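Local coordinates for protein acetyltransferase, GNAT family (Enterococcus faecalis, PDB 1U6M) that probably transfers an acyl group, most likely from acetyl-coenzyme A, to an acceptor substrate, at residues A14-V19 / L42-T47; I82-L87 / V100-E105; E107-E112 / K170-M175. All blocks are in the same frame, centred on the assembly; numbering follows the deposited sequence.

The three contacts follow one another along the chain, each closing before the next opens, and trace a path across a GNAT fold. Interaction 1 pairs helices 12-25 and 36-47, which in sequence come between the first two strands of the mixed sheet. Interaction 2, its centre about 14 Å away, joins the start of helix 85-93 to the loop that follows that helix; Leu87 there packs against helix 36-47, so the two contacts touch. The same loop runs on into interaction 3, about 20 Å from interaction 2 between centres, where it meets outermost strand 170-177, and thus links the helical side of the fold to the edge of its sheet. Interactions 1 and 3, about 27 Å apart by their centres, lie on opposite sides of the protein's middle.

Interaction 1: residues A14-V19 / L42-T47; sequences AIARLV and LLAEAT
Ala16 of helix 12-25 faces Leu43 of helix 36-47 where the axes of the two short segments come within 8.2 Å of each other, their N-to-C directions 125° apart. Ala16 and its neighbour across the interface, Ala44, carry only methyls, which lets the helices come close; the CA atoms of Ala16 and Leu43 are 5.2 Å apart. The Ala16 methyl fits against the root of the Leu43 side chain and the chain just beyond it, its CB 3.6 Å from Leu43 CB and equally near the backbone N of Ala44. It also meets a second methyl, with Ala16 CB and Ala44 CB 4.1 Å apart.

Leu43 reaches back past this point. Its CG stands beside its own backbone N (chi1 -67°), and the branch ends lie along the first helix: CD1 rests 3.7 Å from Ala16 O, and CD2 is 4.1 Å from Val19 CG1. Val19 holds that CG1 methyl anti to its backbone N (chi1 177°), and its side chain passes that of Leu43 at a slant. At the far end Ile15 CG2 lies 3.8 Å from Thr47 OG1. This buried hydroxyl has its polar need met elsewhere, by a hydrogen bond with Tyr54 O, so the isoleucine can pack against it without leaving it unsatisfied. Tyr52 and Leu23 add further apolar surface around Leu43.

No hydrogen bond joins the segments; the contact is one of buried, mostly apolar side chains. Two consecutive helices placed between the first and second strands are a hallmark of the GNAT fold, and in many relatives this pair borders the site for the acceptor substrate.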
loop_
_atom_site.group_PDB
_atom_site.type_symbol
_atom_site.label_atom_id
_atom_site.label_comp_id
_atom_site.label_asym_id
_atom_site.label_seq_id
_atom_site.Cartn_x
_atom_site.Cartn_y
_atom_site.Cartn_z
ATOM N N ALA A 14 -10.410 -6.508 6.985
ATOM C CA ALA A 14 -9.373 -7.342 6.362
ATOM C C ALA A 14 -8.160 -6.506 5.922
ATOM O O ALA A 14 -7.042 -6.891 6.126
ATOM C CB ALA A 14 -9.967 -8.212 5.145
ATOM N N ILE A 15 -8.415 -5.342 5.347
ATOM C CA ILE A 15 -7.383 -4.427 4.948
ATOM C C ILE A 15 -6.620 -3.955 6.191
ATOM O O ILE A 15 -5.380 -3.952 6.202
ATOM C CB ILE A 15 -8.000 -3.158 4.216
ATOM C CG1 ILE A 15 -8.644 -3.513 2.896
ATOM C CG2 ILE A 15 -6.957 -2.068 4.055
ATOM C CD1 ILE A 15 -9.548 -2.370 2.366
ATOM N N ALA A 16 -7.368 -3.589 7.239
ATOM C CA ALA A 16 -6.783 -3.113 8.511
ATOM C C ALA A 16 -5.839 -4.148 9.149
ATOM O O ALA A 16 -4.749 -3.792 9.634
ATOM C CB ALA A 16 -7.916 -2.671 9.491
ATOM N N ARG A 17 -6.195 -5.434 9.079
ATOM C CA ARG A 17 -5.355 -6.512 9.641
ATOM C C ARG A 17 -4.043 -6.636 8.887
ATOM O O ARG A 17 -2.963 -6.864 9.493
ATOM C CB ARG A 17 -6.099 -7.850 9.640
ATOM C CG ARG A 17 -7.136 -7.880 10.700
ATOM C CD ARG A 17 -8.125 -9.111 10.747
ATOM N NE ARG A 17 -9.375 -8.541 11.311
ATOM C CZ ARG A 17 -9.611 -8.275 12.611
ATOM N NH1 ARG A 17 -8.738 -8.590 13.573
ATOM N NH2 ARG A 17 -10.758 -7.708 12.960
ATOM N N LEU A 18 -4.143 -6.478 7.562
ATOM C CA LEU A 18 -2.998 -6.557 6.708
ATOM C C LEU A 18 -2.080 -5.344 6.922
ATOM O O LEU A 18 -0.859 -5.499 7.001
ATOM C CB LEU A 18 -3.443 -6.712 5.242
ATOM C CG LEU A 18 -4.070 -8.054 4.858
ATOM C CD1 LEU A 18 -4.687 -7.978 3.462
ATOM C CD2 LEU A 18 -3.012 -9.180 4.974
ATOM N N VAL A 19 -2.672 -4.149 6.999
ATOM C CA VAL A 19 -1.932 -2.895 7.305
ATOM C C VAL A 19 -1.239 -2.922 8.682
ATOM O O VAL A 19 -0.092 -2.520 8.803
ATOM C CB VAL A 19 -2.834 -1.606 7.170
ATOM C CG1 VAL A 19 -2.086 -0.383 7.561
ATOM C CG2 VAL A 19 -3.276 -1.454 5.737
ATOM N N LEU A 42 -9.392 1.563 14.163
ATOM C CA LEU A 42 -9.069 2.898 13.710
ATOM C C LEU A 42 -8.730 2.847 12.211
ATOM O O LEU A 42 -9.288 3.591 11.431
ATOM C CB LEU A 42 -7.859 3.413 14.521
ATOM C CG LEU A 42 -8.108 3.785 16.006
ATOM C CD1 LEU A 42 -6.756 4.055 16.789
ATOM C CD2 LEU A 42 -9.079 4.969 16.191
ATOM N N LEU A 43 -7.783 1.987 11.841
ATOM C CA LEU A 43 -7.467 1.685 10.448
ATOM C C LEU A 43 -8.709 1.390 9.631
ATOM O O LEU A 43 -8.891 2.024 8.573
ATOM C CB LEU A 43 -6.482 0.499 10.389
ATOM C CG LEU A 43 -5.094 0.816 10.947
ATOM C CD1 LEU A 43 -4.197 -0.466 11.168
ATOM C CD2 LEU A 43 -4.372 1.900 10.025
ATOM N N ALA A 44 -9.595 0.495 10.123
ATOM C CA ALA A 44 -10.832 0.093 9.357
ATOM C C ALA A 44 -11.713 1.244 9.113
ATOM O O ALA A 44 -12.240 1.431 7.990
ATOM C CB ALA A 44 -11.610 -0.986 10.040
ATOM N N GLU A 45 -11.879 2.063 10.137
ATOM C CA GLU A 45 -12.642 3.285 9.953
ATOM C C GLU A 45 -11.994 4.216 8.917
ATOM O O GLU A 45 -12.704 4.807 8.134
ATOM C CB GLU A 45 -12.847 3.990 11.311
ATOM C CG GLU A 45 -13.743 5.231 11.237
ATOM C CD GLU A 45 -14.000 5.898 12.615
ATOM O OE1 GLU A 45 -14.437 7.093 12.592
ATOM O OE2 GLU A 45 -13.760 5.221 13.682
ATOM N N ALA A 46 -10.660 4.347 8.877
ATOM C CA ALA A 46 -10.019 5.284 7.894
ATOM C C ALA A 46 -10.172 4.787 6.389
ATOM O O ALA A 46 -10.254 5.552 5.432
ATOM C CB ALA A 46 -8.536 5.528 8.271
ATOM N N THR A 47 -10.162 3.471 6.245
ATOM C CA THR A 47 -10.482 2.692 5.032
ATOM C C THR A 47 -11.739 3.154 4.251
ATOM O O THR A 47 -11.794 3.033 3.005
ATOM C CB THR A 47 -10.573 1.235 5.520
ATOM O OG1 THR A 47 -9.338 0.579 5.246
ATOM C CG2 THR A 47 -11.708 0.529 5.044
#

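Interaction 2: residues I82-L87 / V100-E105; sequences IIDEPL and VRLFIE
Leu102 meets Leu87 of helix 85-93 through both of its methyls, CD1 and CD2, each 3.9 Å from Leu87 CD1, while CD1 also brushes the CB of Asp84. The two leucines cross at a slant, and Arg88 of the same helix lies against Leu102.

Phe103 follows, its ring plane nearly parallel to that of the Asp84 carboxylate (13° apart), although Asp84 OD1 approaches CD1 obliquely from 3.8 Å. Arg53 ties the two together, making a salt bridge to Asp84 OD1 through NE and a cation-pi contact with the ring. The backbone joins in as well: one water donates to Phe103 O and to Asp84 OD2, each at 2.6 Å. Such a helix and loop between strands 67-76 and 112-120 elaborate the basic GNAT fold, where the corresponding strands are usually linked more directly.

At Glu105 the extended side chain (chi2 170°) comes from the opposite direction and brings OE2 to 3.1 Å from Asp84 OD2. Both atoms are acceptors and no hydrogen bond joins them; the carboxylate planes are only 12° apart, and the nearby Arg53 may offset the like charges. A second water bridges the segments, donating to Glu105 OE2 over 2.9 Å and accepting from Asp84 N. The Ile83 side chain runs alongside that of Glu105 but points the other way, CG1 being its closest atom to OE2.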
loop_
_atom_site.group_PDB
_atom_site.type_symbol
_atom_site.label_atom_id
_atom_site.label_comp_id
_atom_site.label_asym_id
_atom_site.label_seq_id
_atom_site.Cartn_x
_atom_site.Cartn_y
_atom_site.Cartn_z
ATOM N N ILE A 82 -1.907 14.106 0.566
ATOM C CA ILE A 82 -3.225 14.111 1.162
ATOM C C ILE A 82 -3.707 12.755 1.741
ATOM O O ILE A 82 -4.825 12.697 2.308
ATOM C CB ILE A 82 -4.321 14.760 0.222
ATOM C CG1 ILE A 82 -4.457 14.050 -1.142
ATOM C CG2 ILE A 82 -3.989 16.188 -0.051
ATOM C CD1 ILE A 82 -5.685 13.106 -1.250
ATOM N N ILE A 83 -2.885 11.689 1.629
ATOM C CA ILE A 83 -3.368 10.300 1.838
ATOM C C ILE A 83 -3.537 9.851 3.315
ATOM O O ILE A 83 -4.362 8.987 3.646
ATOM C CB ILE A 83 -2.531 9.229 0.987
ATOM C CG1 ILE A 83 -1.029 9.386 1.242
ATOM C CG2 ILE A 83 -3.000 9.236 -0.534
ATOM C CD1 ILE A 83 -0.162 8.357 0.570
ATOM N N ASP A 84 -2.769 10.477 4.190
ATOM C CA ASP A 84 -2.771 10.174 5.636
ATOM C C ASP A 84 -3.722 10.996 6.478
ATOM O O ASP A 84 -4.008 10.609 7.633
ATOM C CB ASP A 84 -1.369 10.252 6.210
ATOM C CG ASP A 84 -0.453 9.103 5.693
ATOM O OD1 ASP A 84 -0.915 7.927 5.544
ATOM O OD2 ASP A 84 0.736 9.389 5.446
ATOM N N GLU A 85 -4.239 12.087 5.888
ATOM C CA GLU A 85 -5.215 12.971 6.544
ATOM C C GLU A 85 -6.403 12.225 7.134
ATOM O O GLU A 85 -6.698 12.450 8.288
ATOM C CB GLU A 85 -5.770 14.110 5.646
ATOM C CG GLU A 85 -4.744 15.038 5.004
ATOM C CD GLU A 85 -5.398 16.209 4.230
ATOM O OE1 GLU A 85 -6.652 16.283 4.162
ATOM O OE2 GLU A 85 -4.677 17.066 3.717
ATOM N N PRO A 86 -7.114 11.387 6.334
ATOM C CA PRO A 86 -8.212 10.590 6.916
ATOM C C PRO A 86 -7.909 9.857 8.242
ATOM O O PRO A 86 -8.779 9.867 9.136
ATOM C CB PRO A 86 -8.574 9.633 5.773
ATOM C CG PRO A 86 -8.352 10.511 4.530
ATOM C CD PRO A 86 -7.040 11.170 4.862
ATOM N N LEU A 87 -6.719 9.252 8.374
ATOM C CA LEU A 87 -6.361 8.553 9.634
ATOM C C LEU A 87 -6.198 9.565 10.797
ATOM O O LEU A 87 -6.579 9.271 11.914
ATOM C CB LEU A 87 -5.054 7.740 9.527
ATOM C CG LEU A 87 -4.921 6.399 10.263
ATOM C CD1 LEU A 87 -3.457 5.927 10.719
ATOM C CD2 LEU A 87 -6.022 6.037 11.309
ATOM N N VAL A 100 0.174 11.881 15.435
ATOM C CA VAL A 100 0.823 10.545 15.488
ATOM C C VAL A 100 1.824 10.450 14.309
ATOM O O VAL A 100 1.499 10.850 13.182
ATOM C CB VAL A 100 -0.289 9.442 15.375
ATOM C CG1 VAL A 100 -1.130 9.666 14.130
ATOM C CG2 VAL A 100 0.278 8.010 15.387
ATOM N N ARG A 101 3.008 9.917 14.556
ATOM C CA ARG A 101 3.999 9.674 13.533
ATOM C C ARG A 101 3.535 8.496 12.638
ATOM O O ARG A 101 3.223 7.420 13.135
ATOM C CB ARG A 101 5.378 9.314 14.152
ATOM C CG ARG A 101 5.734 10.070 15.416
ATOM C CD ARG A 101 7.130 9.635 16.004
ATOM N NE ARG A 101 8.129 9.968 15.008
ATOM C CZ ARG A 101 8.967 10.986 15.102
ATOM N NH1 ARG A 101 9.008 11.755 16.193
ATOM N NH2 ARG A 101 9.746 11.238 14.072
ATOM N N LEU A 102 3.530 8.721 11.327
ATOM C CA LEU A 102 3.032 7.785 10.332
ATOM C C LEU A 102 4.126 7.612 9.294
ATOM O O LEU A 102 5.262 7.285 9.634
ATOM C CB LEU A 102 1.713 8.280 9.713
ATOM C CG LEU A 102 0.495 8.246 10.661
ATOM C CD1 LEU A 102 -0.850 8.775 10.056
ATOM C CD2 LEU A 102 0.324 6.851 11.388
ATOM N N PHE A 103 3.819 7.818 8.026
ATOM C CA PHE A 103 4.868 7.708 6.976
ATOM C C PHE A 103 5.460 9.036 6.586
ATOM O O PHE A 103 4.767 10.048 6.481
ATOM C CB PHE A 103 4.304 7.030 5.716
ATOM C CG PHE A 103 3.488 5.810 6.000
ATOM C CD1 PHE A 103 2.166 5.927 6.424
ATOM C CD2 PHE A 103 4.024 4.542 5.824
ATOM C CE1 PHE A 103 1.402 4.816 6.688
ATOM C CE2 PHE A 103 3.240 3.416 6.063
ATOM C CZ PHE A 103 1.935 3.560 6.512
ATOM N N ILE A 104 6.739 9.016 6.302
ATOM C CA ILE A 104 7.359 10.113 5.563
ATOM C C ILE A 104 6.915 10.030 4.092
ATOM O O ILE A 104 7.008 8.984 3.467
ATOM C CB ILE A 104 8.876 10.156 5.790
ATOM C CG1 ILE A 104 9.159 10.076 7.311
ATOM C CG2 ILE A 104 9.457 11.446 5.236
ATOM C CD1 ILE A 104 10.621 10.183 7.686
ATOM N N GLU A 105 6.327 11.118 3.596
ATOM C CA GLU A 105 5.572 11.144 2.321
ATOM C C GLU A 105 6.468 11.636 1.162
ATOM O O GLU A 105 6.126 12.584 0.433
ATOM C CB GLU A 105 4.281 12.005 2.444
ATOM C CG GLU A 105 3.160 11.465 3.376
ATOM C CD GLU A 105 2.026 12.493 3.629
ATOM O OE1 GLU A 105 2.327 13.719 3.615
ATOM O OE2 GLU A 105 0.840 12.084 3.847
HETATM O O HOH W 1 2.311 10.650 7.129
HETATM O O HOH W 2 -1.754 13.264 4.403
#

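Interaction 3: residues E107-E112 / K170-M175; sequences ETLPNE and KDVTTM
Leu109 of the loop meets Val172, Thr173 and Met175 of strand 170-177 and shows how a single branched side chain can spread over several residues of a strand. Its CB leads toward the strand, and chi1 of -68° sets CG beside the backbone N, where it lies 4.2 Å from the Met175 CE methyl. There the branches part. CD1 lies 3.8 Å from Val172 CG1 and 4.0 Å from Thr173 OG1, whereas CD2 turns to Met175 and touches CE at 3.5 Å.

That CD1 should meet two successive residues follows from a classic beta bulge: Val172 and Thr173 both stand opposite His184 of strand 180-188, and both direct their CB atoms toward the loop. Met175, with its chain extended beyond CG, reaches over from the same strand. Its SD is 3.4 Å from Glu107 O, and that oxygen lies close to the prolongation of the CG-SD bond (CG-SD-O about 155°). The same carbonyl oxygen accepts a hydrogen bond from Asn152 ND2, so sulfur and amide share it.

The chain from Leu109 to Glu112 forms a type II beta turn. Across its opening, Leu109 N donates to Glu112 OE1 over 2.8 Å; the bond is nearly straight, but it reaches the oxygen from above, 62° out of the carboxylate plane. His184 NE2 adds a weak hydrogen bond to the same oxygen.

Strand 170-177 is an outermost strand of the sheet, antiparallel to 180-188, while the loop follows helix 85-93 in the chain and leads into strand 112-120. Leu109 and Met175 both rest on His184, so Leu109 reaches both the edge strand and its neighbour 180-188, and Glu107 and Thr108 lie against Tyr75 and Tyr114 of strands 67-76 and 112-120.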
loop_
_atom_site.group_PDB
_atom_site.type_symbol
_atom_site.label_atom_id
_atom_site.label_comp_id
_atom_site.label_asym_id
_atom_site.label_seq_id
_atom_site.Cartn_x
_atom_site.Cartn_y
_atom_site.Cartn_z
ATOM N N GLU A 107 8.182 9.505 -1.417
ATOM C CA GLU A 107 8.610 8.298 -2.088
ATOM C C GLU A 107 8.221 8.162 -3.573
ATOM O O GLU A 107 8.724 7.294 -4.267
ATOM C CB GLU A 107 8.233 7.069 -1.249
ATOM C CG GLU A 107 6.785 6.926 -0.864
ATOM C CD GLU A 107 6.574 5.865 0.221
ATOM O OE1 GLU A 107 5.547 5.154 0.261
ATOM O OE2 GLU A 107 7.454 5.748 1.068
ATOM N N THR A 108 7.350 9.045 -4.049
ATOM C CA THR A 108 6.868 9.004 -5.428
ATOM C C THR A 108 7.639 9.924 -6.374
ATOM O O THR A 108 8.311 10.834 -5.917
ATOM C CB THR A 108 5.345 9.288 -5.544
ATOM O OG1 THR A 108 5.096 10.703 -5.409
ATOM C CG2 THR A 108 4.564 8.508 -4.510
ATOM N N LEU A 109 7.543 9.649 -7.677
ATOM C CA LEU A 109 7.939 10.579 -8.742
ATOM C C LEU A 109 6.705 11.143 -9.483
ATOM O O LEU A 109 5.669 10.468 -9.564
ATOM C CB LEU A 109 8.850 9.905 -9.763
ATOM C CG LEU A 109 10.264 9.482 -9.369
ATOM C CD1 LEU A 109 11.040 9.178 -10.628
ATOM C CD2 LEU A 109 11.002 10.543 -8.503
ATOM N N PRO A 110 6.802 12.395 -10.028
ATOM C CA PRO A 110 5.647 12.979 -10.759
ATOM C C PRO A 110 5.133 12.072 -11.887
ATOM O O PRO A 110 5.918 11.375 -12.497
ATOM C CB PRO A 110 6.234 14.287 -11.354
ATOM C CG PRO A 110 7.395 14.628 -10.501
ATOM C CD PRO A 110 7.967 13.325 -9.982
ATOM N N ASN A 111 3.847 12.081 -12.190
ATOM C CA ASN A 111 3.360 11.343 -13.375
ATOM C C ASN A 111 3.333 9.766 -13.398
ATOM O O ASN A 111 2.927 9.163 -14.399
ATOM C CB ASN A 111 4.073 11.890 -14.638
ATOM C CG ASN A 111 3.937 13.434 -14.766
ATOM O OD1 ASN A 111 4.951 14.146 -14.883
ATOM N ND2 ASN A 111 2.684 13.944 -14.699
ATOM N N GLU A 112 3.737 9.119 -12.309
ATOM C CA GLU A 112 3.484 7.685 -12.144
ATOM C C GLU A 112 2.180 7.412 -11.359
ATOM O O GLU A 112 1.701 8.269 -10.599
ATOM C CB GLU A 112 4.699 7.013 -11.502
ATOM C CG GLU A 112 4.768 7.201 -10.010
ATOM C CD GLU A 112 6.121 6.991 -9.446
ATOM O OE1 GLU A 112 6.298 7.228 -8.237
ATOM O OE2 GLU A 112 7.029 6.618 -10.198
ATOM N N LYS A 170 12.052 -0.871 -14.705
ATOM C CA LYS A 170 13.393 -0.360 -15.009
ATOM C C LYS A 170 13.779 0.655 -13.961
ATOM O O LYS A 170 12.979 1.529 -13.646
ATOM C CB LYS A 170 13.437 0.398 -16.340
ATOM C CG LYS A 170 12.697 -0.203 -17.508
ATOM C CD LYS A 170 13.582 -1.132 -18.251
ATOM C CE LYS A 170 12.829 -1.748 -19.389
ATOM N NZ LYS A 170 13.589 -2.975 -19.781
ATOM N N ASP A 171 15.007 0.549 -13.463
ATOM C CA ASP A 171 15.602 1.488 -12.549
ATOM C C ASP A 171 15.549 2.870 -13.131
ATOM O O ASP A 171 15.903 3.043 -14.283
ATOM C CB ASP A 171 17.064 1.123 -12.324
ATOM C CG ASP A 171 17.247 0.064 -11.263
ATOM O OD1 ASP A 171 16.418 -0.872 -11.128
ATOM O OD2 ASP A 171 18.257 0.175 -10.552
ATOM N N VAL A 172 15.103 3.844 -12.330
ATOM C CA VAL A 172 14.899 5.241 -12.758
ATOM C C VAL A 172 15.668 6.226 -11.840
ATOM O O VAL A 172 16.287 7.141 -12.342
ATOM C CB VAL A 172 13.391 5.588 -12.853
ATOM C CG1 VAL A 172 13.157 7.120 -12.990
ATOM C CG2 VAL A 172 12.736 4.830 -14.005
ATOM N N THR A 173 15.655 6.027 -10.519
ATOM C CA THR A 173 16.427 6.857 -9.570
ATOM C C THR A 173 16.772 6.041 -8.345
ATOM O O THR A 173 16.489 4.853 -8.306
ATOM C CB THR A 173 15.649 8.121 -9.058
ATOM O OG1 THR A 173 14.993 8.795 -10.144
ATOM C CG2 THR A 173 16.617 9.123 -8.370
ATOM N N THR A 174 17.352 6.708 -7.344
ATOM C CA THR A 174 17.683 6.157 -6.032
ATOM C C THR A 174 17.103 7.090 -4.932
ATOM O O THR A 174 17.196 8.306 -5.046
ATOM C CB THR A 174 19.212 6.059 -5.895
ATOM O OG1 THR A 174 19.770 5.570 -7.123
ATOM C CG2 THR A 174 19.612 5.104 -4.791
ATOM N N MET A 175 16.480 6.537 -3.889
ATOM C CA MET A 175 15.972 7.356 -2.757
ATOM C C MET A 175 16.531 6.860 -1.437
ATOM O O MET A 175 16.895 5.693 -1.334
ATOM C CB MET A 175 14.438 7.340 -2.680
ATOM C CG MET A 175 13.773 7.519 -4.018
ATOM S SD MET A 175 12.024 7.943 -4.007
ATOM C CE MET A 175 11.959 8.696 -5.638
#